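Local coordinates for 401aa long hypothetical glucose-1-phosphate thymidylyltransferase (Sulfolobus tokodaii, PDB 2GGO), which is a bifunctional enzyme of UDP-N-acetylglucosamine and UDP-N-acetylgalactosamine synthesis, probably acting as both a sugar-1-phosphate nucleotidyltransferase and an acetyltransferase, at residues Val26-Lys31 against Asp217-Ala222; Leu226-Asn231 against Lys242-Ile247; Asp250-Ser255 against Gly268-Pro273; Thr257-Pro262 against Ser275-Tyr280; Glu302-Pro307 against Ser315-Asp320. One frame throughout, in Å; residues are numbered along the deposited sequence.

Contact 1 of 5, residues Val26-Lys31 against Asp217-Ala222; sequences VPILSK and DVNKWA
Leu29 N donates to Asn219 OD1 at 2.7 Å, an almost straight bond (166° at the hydrogen) although the donor stands tilted from the plane of the amide carbonyl. The other end of the same amide gives a second bond, from Asn219 ND2 to Pro27 O at 3.0 Å, with the acceptor close to the amide plane. ND2 also meets Ile215 O one helical turn back, and with OD1 occupied as well the flat group has little freedom to rotate. A leucine in place of Asn219 would probably leave Leu29 N and Pro27 O without these mates in a buried setting.

Around the amide the packing is apolar. Ile28 CG2, anti to its own nitrogen, presses on Ala222 CB at 3.5 Å, tighter than usual for two carbons, while Ile28 CG1 meets Val218 CG2 at 4.0 Å. Leu29 CD1 rests on Ala222 CB at 3.9 Å.

Residues Ile28 to Lys31 form the type II' turn joining strands 27-28 and 31-32. Helix 212-225 receives this turn on one flank, with Phe101 of strand 100-102 against Ile28 and Val218, and Tyr264 of strand 263-265 touching Leu29.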
# COMPACT_ATOMS: atom_id res chain seq x y z
N VAL A 26 2.16 5.50 1.45
CA VAL A 26 1.96 4.40 2.40
C VAL A 26 3.34 3.81 2.71
O VAL A 26 4.07 3.48 1.76
CB VAL A 26 1.04 3.32 1.79
CG1 VAL A 26 1.15 1.98 2.52
CG2 VAL A 26 -0.38 3.75 1.83
N PRO A 27 3.70 3.67 4.04
CA PRO A 27 5.00 3.11 4.33
C PRO A 27 5.05 1.58 4.27
O PRO A 27 4.07 0.85 4.56
CB PRO A 27 5.33 3.65 5.73
CG PRO A 27 4.06 3.87 6.37
CD PRO A 27 2.98 3.99 5.30
N ILE A 28 6.19 1.10 3.80
CA ILE A 28 6.52 -0.29 3.84
C ILE A 28 7.79 -0.22 4.66
O ILE A 28 8.78 0.40 4.23
CB ILE A 28 6.79 -0.83 2.44
CG1 ILE A 28 5.55 -0.63 1.58
CG2 ILE A 28 7.18 -2.31 2.52
CD1 ILE A 28 5.89 -0.51 0.15
N LEU A 29 7.75 -0.80 5.86
CA LEU A 29 8.79 -0.58 6.86
C LEU A 29 9.02 0.91 6.92
O LEU A 29 8.06 1.69 6.96
CB LEU A 29 10.06 -1.36 6.50
CG LEU A 29 9.89 -2.87 6.35
CD1 LEU A 29 11.20 -3.57 6.02
CD2 LEU A 29 9.25 -3.51 7.59
N SER A 30 10.25 1.36 6.83
CA SER A 30 10.50 2.76 7.04
C SER A 30 10.29 3.71 5.86
O SER A 30 10.46 4.92 6.04
CB SER A 30 11.92 2.93 7.53
OG SER A 30 12.83 2.83 6.45
N LYS A 31 9.95 3.25 4.65
CA LYS A 31 9.88 4.21 3.55
C LYS A 31 8.64 4.07 2.71
O LYS A 31 8.07 2.99 2.64
CB LYS A 31 11.20 4.29 2.72
CG LYS A 31 11.58 3.07 1.93
CD LYS A 31 13.08 3.00 1.63
CE LYS A 31 13.35 1.78 0.72
NZ LYS A 31 14.74 1.62 0.19
N ASP A 217 -0.16 -7.14 4.53
CA ASP A 217 0.45 -7.98 3.52
C ASP A 217 1.87 -7.48 3.11
O ASP A 217 2.87 -8.15 3.43
CB ASP A 217 -0.49 -8.04 2.30
CG ASP A 217 -1.81 -8.67 2.62
OD1 ASP A 217 -1.89 -9.27 3.71
OD2 ASP A 217 -2.78 -8.56 1.83
N VAL A 218 1.99 -6.32 2.46
CA VAL A 218 3.37 -5.98 1.98
C VAL A 218 4.41 -5.73 3.06
O VAL A 218 5.64 -5.94 2.89
CB VAL A 218 3.40 -4.82 0.92
CG1 VAL A 218 2.54 -5.18 -0.25
CG2 VAL A 218 2.83 -3.57 1.54
N ASN A 219 3.96 -5.24 4.20
CA ASN A 219 4.93 -4.89 5.24
C ASN A 219 5.40 -6.18 5.83
O ASN A 219 6.57 -6.29 6.22
CB ASN A 219 4.23 -4.03 6.32
CG ASN A 219 4.49 -2.60 6.18
OD1 ASN A 219 5.52 -2.11 6.62
ND2 ASN A 219 3.57 -1.87 5.59
N LYS A 220 4.52 -7.19 5.86
CA LYS A 220 4.96 -8.52 6.34
C LYS A 220 5.98 -9.10 5.39
O LYS A 220 7.09 -9.44 5.77
CB LYS A 220 3.78 -9.46 6.47
CG LYS A 220 2.93 -9.27 7.73
CD LYS A 220 1.83 -10.25 7.71
CE LYS A 220 2.35 -11.64 8.13
NZ LYS A 220 1.15 -12.48 8.11
N TRP A 221 5.63 -9.13 4.10
CA TRP A 221 6.63 -9.54 3.10
C TRP A 221 8.00 -8.84 3.24
O TRP A 221 9.05 -9.47 3.34
CB TRP A 221 6.09 -9.35 1.69
CG TRP A 221 6.99 -10.06 0.71
CD1 TRP A 221 6.91 -11.37 0.34
CD2 TRP A 221 8.14 -9.52 0.05
NE1 TRP A 221 7.93 -11.67 -0.54
CE2 TRP A 221 8.70 -10.55 -0.72
CE3 TRP A 221 8.74 -8.25 0.02
CZ2 TRP A 221 9.83 -10.35 -1.53
CZ3 TRP A 221 9.84 -8.06 -0.75
CH2 TRP A 221 10.40 -9.10 -1.52
N ALA A 222 7.98 -7.53 3.25
CA ALA A 222 9.20 -6.77 3.39
C ALA A 222 10.03 -7.09 4.64
O ALA A 222 11.27 -7.04 4.59
CB ALA A 222 8.88 -5.25 3.32

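Contact 2 of 5, residues Leu226-Asn231 against Lys242-Ile247; sequences LVFSQN and KGKVII
Val227 and Ile246 meet at a slant, Val227 CG2 lying 3.7 Å from Ile246 CD1. The isoleucine also turns CG1 toward the backbone, 3.6 Å from Phe228 O, and offers its other branch, CG2, to Gln230 CG at 4.0 Å. One side chain thus touches Val227, Phe228 and Gln230 of the opposing chain.

Lys244 approaches differently. Its aliphatic part passes alongside Ser229, and bends at chi3 (-75°) and chi4 bring the ammonium back over the chain, where Lys244 NZ donates to Val227 O at 2.5 Å, so short that its exact length is doubtful. NZ also bonds Leu223 O and Asp224 O, which places the ammonium among carbonyls at the end of helix 212-225, where its charge would suit the helix dipole. A methionine in place of Lys244 would probably leave these three carbonyl oxygens without their shared donor and set the helix-to-strand link less firmly.

Farther along, Asn231 OD1 lies 3.5 Å from Ile247 CB, its polar partner being Gly233 N. Ser229 OG accepts only a weak bond from Val245 N.

The backbones run 71° apart end to end, yet converge into parallel pairing. Gln230 N donates to Val245 O at 3.1 Å, and Gln230 O accepts from Ile247 N at 2.8 Å and 171°. One residue bonding on both sides of Ile246 is the parallel-bridge pattern, and here it begins the stack of coils of the left-handed parallel beta-helix known for hexapeptide-repeat transferases.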
# COMPACT_ATOMS: atom_id res chain seq x y z
N LEU A 226 13.29 -8.10 2.97
CA LEU A 226 14.19 -7.03 2.61
C LEU A 226 15.16 -6.58 3.68
O LEU A 226 16.03 -5.78 3.38
CB LEU A 226 13.43 -5.82 2.05
CG LEU A 226 12.42 -6.09 0.93
CD1 LEU A 226 11.61 -4.82 0.68
CD2 LEU A 226 13.07 -6.60 -0.37
N VAL A 227 15.03 -7.08 4.91
CA VAL A 227 15.85 -6.61 6.06
C VAL A 227 16.31 -7.77 6.93
O VAL A 227 15.73 -8.85 6.87
CB VAL A 227 15.16 -5.53 6.97
CG1 VAL A 227 15.08 -4.18 6.27
CG2 VAL A 227 13.76 -5.98 7.50
N PHE A 228 17.35 -7.51 7.73
CA PHE A 228 18.00 -8.54 8.51
C PHE A 228 18.27 -8.08 9.95
O PHE A 228 18.48 -6.88 10.18
CB PHE A 228 19.30 -9.02 7.81
CG PHE A 228 19.05 -9.56 6.40
CD1 PHE A 228 18.16 -10.65 6.20
CD2 PHE A 228 19.65 -8.95 5.28
CE1 PHE A 228 17.89 -11.13 4.90
CE2 PHE A 228 19.39 -9.43 3.98
CZ PHE A 228 18.50 -10.53 3.79
N SER A 229 18.23 -9.03 10.89
CA SER A 229 18.40 -8.74 12.32
C SER A 229 19.56 -7.78 12.59
O SER A 229 20.68 -8.04 12.20
CB SER A 229 18.64 -10.04 13.10
OG SER A 229 18.39 -9.84 14.48
N GLN A 230 19.26 -6.66 13.23
CA GLN A 230 20.29 -5.69 13.61
C GLN A 230 19.87 -4.85 14.79
O GLN A 230 18.70 -4.62 15.00
CB GLN A 230 20.67 -4.78 12.43
CG GLN A 230 19.52 -4.04 11.77
CD GLN A 230 19.99 -3.02 10.73
OE1 GLN A 230 20.85 -2.18 11.02
NE2 GLN A 230 19.43 -3.10 9.52
N ASN A 231 20.86 -4.36 15.53
CA ASN A 231 20.61 -3.45 16.61
C ASN A 231 21.50 -2.22 16.47
O ASN A 231 22.69 -2.31 16.69
CB ASN A 231 20.86 -4.14 17.97
CG ASN A 231 20.61 -3.22 19.16
OD1 ASN A 231 19.95 -2.19 19.04
ND2 ASN A 231 21.13 -3.59 20.31
N LYS A 242 13.84 -12.79 20.79
CA LYS A 242 13.84 -13.99 19.96
C LYS A 242 13.62 -13.65 18.47
O LYS A 242 12.83 -12.76 18.12
CB LYS A 242 12.78 -14.97 20.44
CG LYS A 242 13.11 -15.61 21.78
CD LYS A 242 11.87 -15.70 22.64
CE LYS A 242 12.03 -16.71 23.76
NZ LYS A 242 10.79 -17.54 23.84
N GLY A 243 14.34 -14.34 17.58
CA GLY A 243 14.06 -14.26 16.15
C GLY A 243 14.60 -13.01 15.55
O GLY A 243 15.46 -12.38 16.14
N LYS A 244 14.09 -12.63 14.38
CA LYS A 244 14.55 -11.44 13.65
C LYS A 244 14.04 -10.15 14.23
O LYS A 244 12.83 -9.93 14.26
CB LYS A 244 14.11 -11.49 12.19
CG LYS A 244 14.81 -10.45 11.31
CD LYS A 244 14.07 -10.20 10.02
CE LYS A 244 14.25 -11.33 9.07
NZ LYS A 244 14.36 -10.83 7.67
N VAL A 245 14.95 -9.27 14.64
CA VAL A 245 14.54 -7.98 15.16
C VAL A 245 15.37 -6.85 14.60
O VAL A 245 16.58 -6.82 14.79
CB VAL A 245 14.59 -7.98 16.70
CG1 VAL A 245 14.01 -6.71 17.26
CG2 VAL A 245 13.78 -9.16 17.23
N ILE A 246 14.73 -5.89 13.94
CA ILE A 246 15.43 -4.70 13.46
C ILE A 246 15.22 -3.58 14.46
O ILE A 246 14.11 -3.09 14.65
CB ILE A 246 14.99 -4.25 12.04
CG1 ILE A 246 15.37 -5.28 11.00
CG2 ILE A 246 15.67 -2.98 11.65
CD1 ILE A 246 14.53 -6.56 11.07
N ILE A 247 16.31 -3.18 15.10
CA ILE A 247 16.28 -2.05 15.99
C ILE A 247 17.10 -0.92 15.35
O ILE A 247 18.31 -1.06 15.13
CB ILE A 247 16.81 -2.39 17.40
CG1 ILE A 247 16.13 -3.65 17.92
CG2 ILE A 247 16.57 -1.20 18.33
CD1 ILE A 247 16.69 -4.25 19.18

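Contact 3 of 5, residues Asp250-Ser255 against Gly268-Pro273; sequences DAEIKS and GSEIGP
Glu252 and Ile271 are joined through their backbones in a parallel ladder, the two segments running within 6° of each other. Glu252 N donates to Ser269 O at 2.9 Å, Ile271 N to Glu252 O at the same 2.9 Å, and Lys254 N to Ile271 O at 3.1 Å. A supporting CA-H...O contact joins Ala251 CA to Ser269 O.

Charged groups gather on the face that carries Glu252 and Glu270. Their side chains lie side by side and point the same way, each with CG anti to the backbone nitrogen, which brings Glu252 OE1 to 3.4 Å from Glu270 OE2, with the carboxylate planes turned 45° apart. Lys254 reaches in from the side on an extended chain and forms a long salt bridge, Lys254 NZ to Glu270 OE2, at 3.5 Å. That positive charge probably eases the crowding of two acidic groups. A water accepts from Lys254 NZ at 2.6 Å and donates to Gly272 O at 2.7 Å, so the ammonium is also tied to the opposing main chain.

Steric contacts complete the join. Lys254 lies over the backbone at Gly272, where a beta carbon on Gly272 would stand 3.0 Å from Lys254 CB, and Ser255 O approaches the ring of Pro273, whose preceding peptide is cis.

On the opposite face Ile253 CG2 packs against Ile271 CB as both residues turn into the beta-helix and touch Ile265 of strand 263-265. Within their own sheet, strand 252-253 pairs with strand 234-235 on its other edge, and strand 270-271 with strand 288-291.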
# COMPACT_ATOMS: atom_id res chain seq x y z
N ASP A 250 18.69 5.39 17.50
CA ASP A 250 17.98 6.23 18.43
C ASP A 250 16.84 5.53 19.17
O ASP A 250 16.27 6.12 20.08
CB ASP A 250 17.55 7.53 17.77
CG ASP A 250 18.75 8.32 17.28
OD1 ASP A 250 19.73 8.39 18.07
OD2 ASP A 250 18.74 8.82 16.12
N ALA A 251 16.56 4.28 18.81
CA ALA A 251 15.52 3.50 19.48
C ALA A 251 16.00 3.01 20.85
O ALA A 251 17.17 2.60 21.01
CB ALA A 251 15.00 2.35 18.59
N GLU A 252 15.10 3.08 21.83
CA GLU A 252 15.43 2.76 23.22
C GLU A 252 14.47 1.70 23.66
O GLU A 252 13.25 1.88 23.51
CB GLU A 252 15.23 4.00 24.10
CG GLU A 252 15.99 3.93 25.45
CD GLU A 252 15.34 4.77 26.61
OE1 GLU A 252 14.40 5.59 26.34
OE2 GLU A 252 15.80 4.59 27.79
N ILE A 253 15.00 0.60 24.18
CA ILE A 253 14.21 -0.52 24.69
C ILE A 253 14.50 -0.83 26.16
O ILE A 253 15.60 -1.19 26.54
CB ILE A 253 14.44 -1.77 23.85
CG1 ILE A 253 14.38 -1.41 22.34
CG2 ILE A 253 13.49 -2.82 24.26
CD1 ILE A 253 14.13 -2.54 21.41
N LYS A 254 13.47 -0.68 26.99
CA LYS A 254 13.56 -0.70 28.42
C LYS A 254 13.24 -2.05 28.96
O LYS A 254 12.58 -2.88 28.32
CB LYS A 254 12.59 0.33 29.02
CG LYS A 254 12.78 1.71 28.43
CD LYS A 254 12.02 2.75 29.22
CE LYS A 254 12.22 4.22 28.70
NZ LYS A 254 11.10 5.11 29.16
N SER A 255 13.76 -2.28 30.15
CA SER A 255 13.75 -3.59 30.78
C SER A 255 12.34 -4.17 30.90
O SER A 255 11.36 -3.42 30.95
CB SER A 255 14.44 -3.50 32.14
OG SER A 255 15.68 -2.80 32.00
N GLY A 268 14.17 6.16 16.64
CA GLY A 268 13.63 7.09 17.59
C GLY A 268 12.50 6.47 18.42
O GLY A 268 11.89 7.16 19.20
N SER A 269 12.24 5.18 18.26
CA SER A 269 11.21 4.54 19.05
C SER A 269 11.56 4.41 20.53
O SER A 269 12.72 4.38 20.89
CB SER A 269 10.86 3.19 18.47
OG SER A 269 10.16 3.45 17.25
N GLU A 270 10.53 4.41 21.38
CA GLU A 270 10.74 4.22 22.80
C GLU A 270 9.78 3.12 23.23
O GLU A 270 8.59 3.29 23.18
CB GLU A 270 10.47 5.52 23.52
CG GLU A 270 10.64 5.46 25.03
CD GLU A 270 10.53 6.85 25.69
OE1 GLU A 270 9.50 7.54 25.51
OE2 GLU A 270 11.49 7.25 26.41
N ILE A 271 10.34 1.97 23.60
CA ILE A 271 9.57 0.76 23.87
C ILE A 271 9.78 0.45 25.33
O ILE A 271 10.88 0.55 25.81
CB ILE A 271 10.08 -0.47 23.06
CG1 ILE A 271 10.25 -0.10 21.60
CG2 ILE A 271 9.07 -1.66 23.16
CD1 ILE A 271 8.93 0.30 21.00
N GLY A 272 8.72 0.07 26.03
CA GLY A 272 8.87 -0.37 27.39
C GLY A 272 8.62 0.70 28.45
O GLY A 272 8.24 1.85 28.14
N PRO A 273 8.75 0.31 29.71
CA PRO A 273 9.18 -1.02 30.19
C PRO A 273 8.05 -2.03 30.10
O PRO A 273 6.91 -1.62 29.96
CB PRO A 273 9.47 -0.75 31.66
CG PRO A 273 8.58 0.36 32.03
CD PRO A 273 8.44 1.22 30.82
O HOH W 1 8.61 4.36 29.10

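Contact 4 of 5, residues Thr257-Pro262 against Ser275-Tyr280; sequences TYIEGP and SYLRPY
Glu260 and Tyr276 make the principal side-chain bond between these two neighbouring rungs of the left-handed parallel beta-helix, Tyr276 OH donating to Glu260 OE1 at 2.7 Å. The hydroxyl comes from above the carboxylate plane, 53° out of it. Beside it CD2 of Tyr258 lies 3.7 Å from CE1 of Tyr276, with ring planes 78° apart. Both residues stand on one face of the sheet, and with CG anti to the backbone nitrogen in each the two rings run alongside one another.

The backbone ladder beneath sets this spacing. Tyr258 N bonds Ser275 O, Tyr258 O accepts from Leu277 N, and Glu260 N reaches Leu277 O at 2.8 Å. Beyond the cis peptide that precedes Pro262 the ladder resumes, Tyr280 N donating to Pro262 O at 2.7 Å, and a CH-pi contact sets Pro262 CG 3.8 Å from the centroid of the Tyr280 ring. On the face of Ile259 and Leu277 the chains pack inward, Ile259 CG1 and Leu277 CD1 at 4.2 Å, both residues touching Ile265.

Farther out, Arg278 CG lies over one face of the Tyr276 ring while its guanidinium pairs with Glu294. Tyr258 OH is bonded to Lys242, and Tyr280 OH to Asp224 OD1 of helix 212-225.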
# COMPACT_ATOMS: atom_id res chain seq x y z
N THR A 257 10.83 -5.66 28.66
CA THR A 257 10.33 -5.83 27.31
C THR A 257 10.66 -7.21 26.74
O THR A 257 11.73 -7.72 26.98
CB THR A 257 10.83 -4.76 26.39
OG1 THR A 257 10.39 -3.50 26.88
CG2 THR A 257 10.30 -4.96 25.00
N TYR A 258 9.70 -7.79 26.02
CA TYR A 258 9.79 -9.15 25.46
C TYR A 258 9.40 -9.11 23.99
O TYR A 258 8.30 -8.69 23.64
CB TYR A 258 8.84 -10.09 26.17
CG TYR A 258 9.14 -11.59 26.05
CD1 TYR A 258 9.92 -12.24 27.01
CD2 TYR A 258 8.60 -12.35 25.01
CE1 TYR A 258 10.15 -13.61 26.94
CE2 TYR A 258 8.83 -13.75 24.95
CZ TYR A 258 9.61 -14.35 25.91
OH TYR A 258 9.84 -15.69 25.88
N ILE A 259 10.33 -9.53 23.13
CA ILE A 259 10.17 -9.38 21.67
C ILE A 259 10.24 -10.77 21.06
O ILE A 259 11.19 -11.49 21.29
CB ILE A 259 11.27 -8.39 21.11
CG1 ILE A 259 11.14 -7.01 21.78
CG2 ILE A 259 11.23 -8.24 19.62
CD1 ILE A 259 12.27 -6.02 21.38
N GLU A 260 9.18 -11.19 20.38
CA GLU A 260 9.23 -12.41 19.60
C GLU A 260 9.25 -11.98 18.14
O GLU A 260 8.28 -11.42 17.66
CB GLU A 260 8.05 -13.36 19.94
CG GLU A 260 8.12 -13.88 21.42
CD GLU A 260 6.91 -14.71 21.89
OE1 GLU A 260 5.77 -14.40 21.47
OE2 GLU A 260 7.12 -15.68 22.71
N GLY A 261 10.38 -12.16 17.45
CA GLY A 261 10.54 -11.62 16.10
C GLY A 261 9.76 -12.48 15.14
O GLY A 261 9.38 -13.61 15.49
N PRO A 262 9.56 -12.01 13.89
CA PRO A 262 10.12 -10.81 13.28
C PRO A 262 9.42 -9.49 13.66
O PRO A 262 8.20 -9.40 13.61
CB PRO A 262 9.96 -11.05 11.78
CG PRO A 262 8.88 -11.99 11.67
CD PRO A 262 8.74 -12.77 12.94
N SER A 275 6.88 -4.05 27.90
CA SER A 275 6.13 -4.20 26.68
C SER A 275 6.28 -5.60 26.08
O SER A 275 7.27 -6.27 26.31
CB SER A 275 6.59 -3.21 25.67
OG SER A 275 6.34 -1.91 26.11
N TYR A 276 5.35 -5.99 25.22
CA TYR A 276 5.44 -7.30 24.57
C TYR A 276 5.24 -7.09 23.09
O TYR A 276 4.15 -6.79 22.68
CB TYR A 276 4.35 -8.23 25.11
CG TYR A 276 4.30 -9.71 24.65
CD1 TYR A 276 5.35 -10.32 23.97
CD2 TYR A 276 3.16 -10.48 24.90
CE1 TYR A 276 5.26 -11.67 23.58
CE2 TYR A 276 3.06 -11.82 24.49
CZ TYR A 276 4.13 -12.40 23.84
OH TYR A 276 4.07 -13.70 23.47
N LEU A 277 6.30 -7.24 22.28
CA LEU A 277 6.14 -7.15 20.82
C LEU A 277 6.12 -8.53 20.18
O LEU A 277 7.03 -9.32 20.37
CB LEU A 277 7.20 -6.26 20.20
CG LEU A 277 7.38 -4.88 20.84
CD1 LEU A 277 8.48 -4.15 20.12
CD2 LEU A 277 6.07 -4.04 20.82
N ARG A 278 5.07 -8.84 19.43
CA ARG A 278 4.91 -10.17 18.91
C ARG A 278 5.17 -10.15 17.42
O ARG A 278 5.22 -9.07 16.83
CB ARG A 278 3.51 -10.71 19.21
CG ARG A 278 3.35 -11.20 20.67
CD ARG A 278 1.88 -11.34 21.06
NE ARG A 278 1.31 -12.41 20.27
CZ ARG A 278 0.01 -12.61 20.08
NH1 ARG A 278 -0.89 -11.75 20.56
NH2 ARG A 278 -0.41 -13.63 19.36
N PRO A 279 5.30 -11.34 16.82
CA PRO A 279 5.63 -11.42 15.38
C PRO A 279 4.82 -10.47 14.48
O PRO A 279 3.57 -10.38 14.56
CB PRO A 279 5.33 -12.88 15.04
CG PRO A 279 5.74 -13.62 16.33
CD PRO A 279 5.19 -12.69 17.43
N TYR A 280 5.55 -9.81 13.61
CA TYR A 280 5.04 -8.91 12.56
C TYR A 280 4.60 -7.58 13.11
O TYR A 280 3.76 -6.93 12.54
CB TYR A 280 4.02 -9.59 11.64
CG TYR A 280 4.70 -10.70 10.89
CD1 TYR A 280 5.69 -10.40 9.93
CD2 TYR A 280 4.42 -12.04 11.19
CE1 TYR A 280 6.36 -11.43 9.23
CE2 TYR A 280 5.09 -13.08 10.51
CZ TYR A 280 6.06 -12.75 9.54
OH TYR A 280 6.73 -13.77 8.87

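Contact 5 of 5, residues Glu302-Pro307 against Ser315-Asp320; sequences EGSKIP and SVIAED
Glu302 and Asp320 join two corners of successive coils of the left-handed parallel beta-helix, where the backbones run 103° apart end to end and Asp320 N donates to Glu302 O at 3.1 Å. Asp320 and Gly303 both have positive phi, as expected of chains turning sharply from one face of the prism to the next. The glycine leaves room for its neighbour, since a beta carbon there would clash with Asp320 OD1.

Ser304 supplies the other polar tie. With OG anti to the carbonyl carbon (chi1 -75°), its hydroxyl donates to Ala318 O at 2.6 Å, approaching in the carbonyl plane on a lone pair. Ser304 OG is also hydrogen-bonded to Val321 N, so this buried hydroxyl is engaged both as donor and as acceptor, and it ties Ser304 to the backbone at both Ala318 and Val321.

The two acidic side chains touch where Glu302 OE1 approaches Glu319 CB at 3.6 Å; their charged oxygens are not in contact. The carboxylates are turned 83° apart, Glu302 OE1 and Glu319 OE1 being separated by 4.7 Å. Arg21 lies between these like charges and probably offsets them, its NH2 forming salt bridges with Glu302 OE1 and Glu319 OE1 alike; Glu319 OE2 is also bonded to Thr20. Both partners belong to the nucleotidyltransferase part of the chain, so the corner serves as a polar junction between it and the beta-helix.

Toward the interior the contact becomes apolar: Ile306 and Ile317 reach toward each other tip to tip, CD1 to CD1 at 4.2 Å.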
# COMPACT_ATOMS: atom_id res chain seq x y z
N GLU A 302 4.21 6.72 11.65
CA GLU A 302 5.19 7.66 12.23
C GLU A 302 4.70 8.39 13.48
O GLU A 302 3.68 9.07 13.41
CB GLU A 302 5.52 8.75 11.18
CG GLU A 302 6.10 8.24 9.87
CD GLU A 302 5.08 7.92 8.78
OE1 GLU A 302 3.89 7.78 9.07
OE2 GLU A 302 5.47 7.81 7.58
N GLY A 303 5.48 8.34 14.55
CA GLY A 303 5.19 9.11 15.75
C GLY A 303 3.90 8.73 16.48
O GLY A 303 3.46 9.45 17.36
N SER A 304 3.28 7.61 16.13
CA SER A 304 2.07 7.14 16.83
C SER A 304 2.39 6.53 18.16
O SER A 304 3.42 5.95 18.33
CB SER A 304 1.31 6.17 16.00
OG SER A 304 0.64 6.92 14.98
N LYS A 305 1.51 6.70 19.13
CA LYS A 305 1.85 6.40 20.50
C LYS A 305 0.81 5.49 21.15
O LYS A 305 -0.38 5.85 21.21
CB LYS A 305 1.91 7.70 21.24
CG LYS A 305 3.26 8.48 21.05
CD LYS A 305 3.43 9.58 22.14
CE LYS A 305 3.07 10.99 21.63
NZ LYS A 305 2.89 12.08 22.71
N ILE A 306 1.23 4.34 21.66
CA ILE A 306 0.31 3.41 22.37
C ILE A 306 0.90 3.22 23.74
O ILE A 306 1.59 2.25 23.95
CB ILE A 306 0.25 1.95 21.76
CG1 ILE A 306 0.13 1.86 20.25
CG2 ILE A 306 -0.93 1.19 22.32
CD1 ILE A 306 -0.87 2.83 19.63
N PRO A 307 0.66 4.15 24.69
CA PRO A 307 1.56 4.09 25.86
C PRO A 307 1.12 3.25 27.05
O PRO A 307 2.03 2.91 27.83
CB PRO A 307 1.67 5.52 26.26
CG PRO A 307 0.18 6.02 25.98
CD PRO A 307 -0.15 5.38 24.69
N SER A 315 -3.73 -4.89 13.00
CA SER A 315 -4.26 -3.58 12.65
C SER A 315 -3.32 -2.70 11.87
O SER A 315 -2.12 -2.99 11.79
CB SER A 315 -4.64 -2.87 13.93
OG SER A 315 -5.36 -3.82 14.78
N VAL A 316 -3.87 -1.64 11.31
CA VAL A 316 -3.02 -0.62 10.65
C VAL A 316 -3.31 0.71 11.29
O VAL A 316 -4.45 1.18 11.24
CB VAL A 316 -3.30 -0.44 9.16
CG1 VAL A 316 -2.40 0.71 8.63
CG2 VAL A 316 -2.94 -1.72 8.37
N ILE A 317 -2.30 1.32 11.90
CA ILE A 317 -2.58 2.58 12.60
C ILE A 317 -1.74 3.69 12.00
O ILE A 317 -0.54 3.57 11.88
CB ILE A 317 -2.26 2.44 14.09
CG1 ILE A 317 -3.20 1.48 14.79
CG2 ILE A 317 -2.31 3.74 14.85
CD1 ILE A 317 -2.58 1.22 16.20
N ALA A 318 -2.38 4.79 11.63
CA ALA A 318 -1.71 5.74 10.78
C ALA A 318 -0.82 6.67 11.61
O ALA A 318 -0.37 6.23 12.70
CB ALA A 318 -2.67 6.43 9.89
N GLU A 319 -0.50 7.87 11.13
CA GLU A 319 0.49 8.69 11.82
C GLU A 319 -0.08 9.57 12.89
O GLU A 319 -1.21 9.97 12.82
CB GLU A 319 1.31 9.57 10.81
CG GLU A 319 0.53 10.79 10.10
CD GLU A 319 -0.46 10.38 9.05
OE1 GLU A 319 -0.53 9.19 8.75
OE2 GLU A 319 -1.20 11.23 8.49
N ASP A 320 0.73 9.87 13.88
CA ASP A 320 0.39 10.72 15.03
C ASP A 320 -0.93 10.34 15.72
O ASP A 320 -1.72 11.20 16.04
CB ASP A 320 0.50 12.19 14.64
CG ASP A 320 1.91 12.57 14.11
OD1 ASP A 320 2.93 12.16 14.75
OD2 ASP A 320 2.03 13.28 13.05

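Overall arrangement
Contacts 2, 3, 4 and 5 all join successive coils of one beta-helix, whereas contact 1 binds a turn to a helix in the nucleotidyltransferase part and is the one whose touching residues are all buried. Contacts 3 and 4 interleave along the chain and share an inner apolar seam, Ile271 CG2 meeting Leu277 CD1 at 4.0 Å, while their outward faces differ: charged with a bridging water in contact 3, aromatic in contact 4. Contact 2, more exposed, follows helix 212-225 of contact 1 in the chain, and it also packs on the turn, Leu29 CD1 lying 3.8 Å from Val227 CG2. Contact 5 relies on corner bonds instead of a ladder, and its centre lies about 15 Å from that of contact 1.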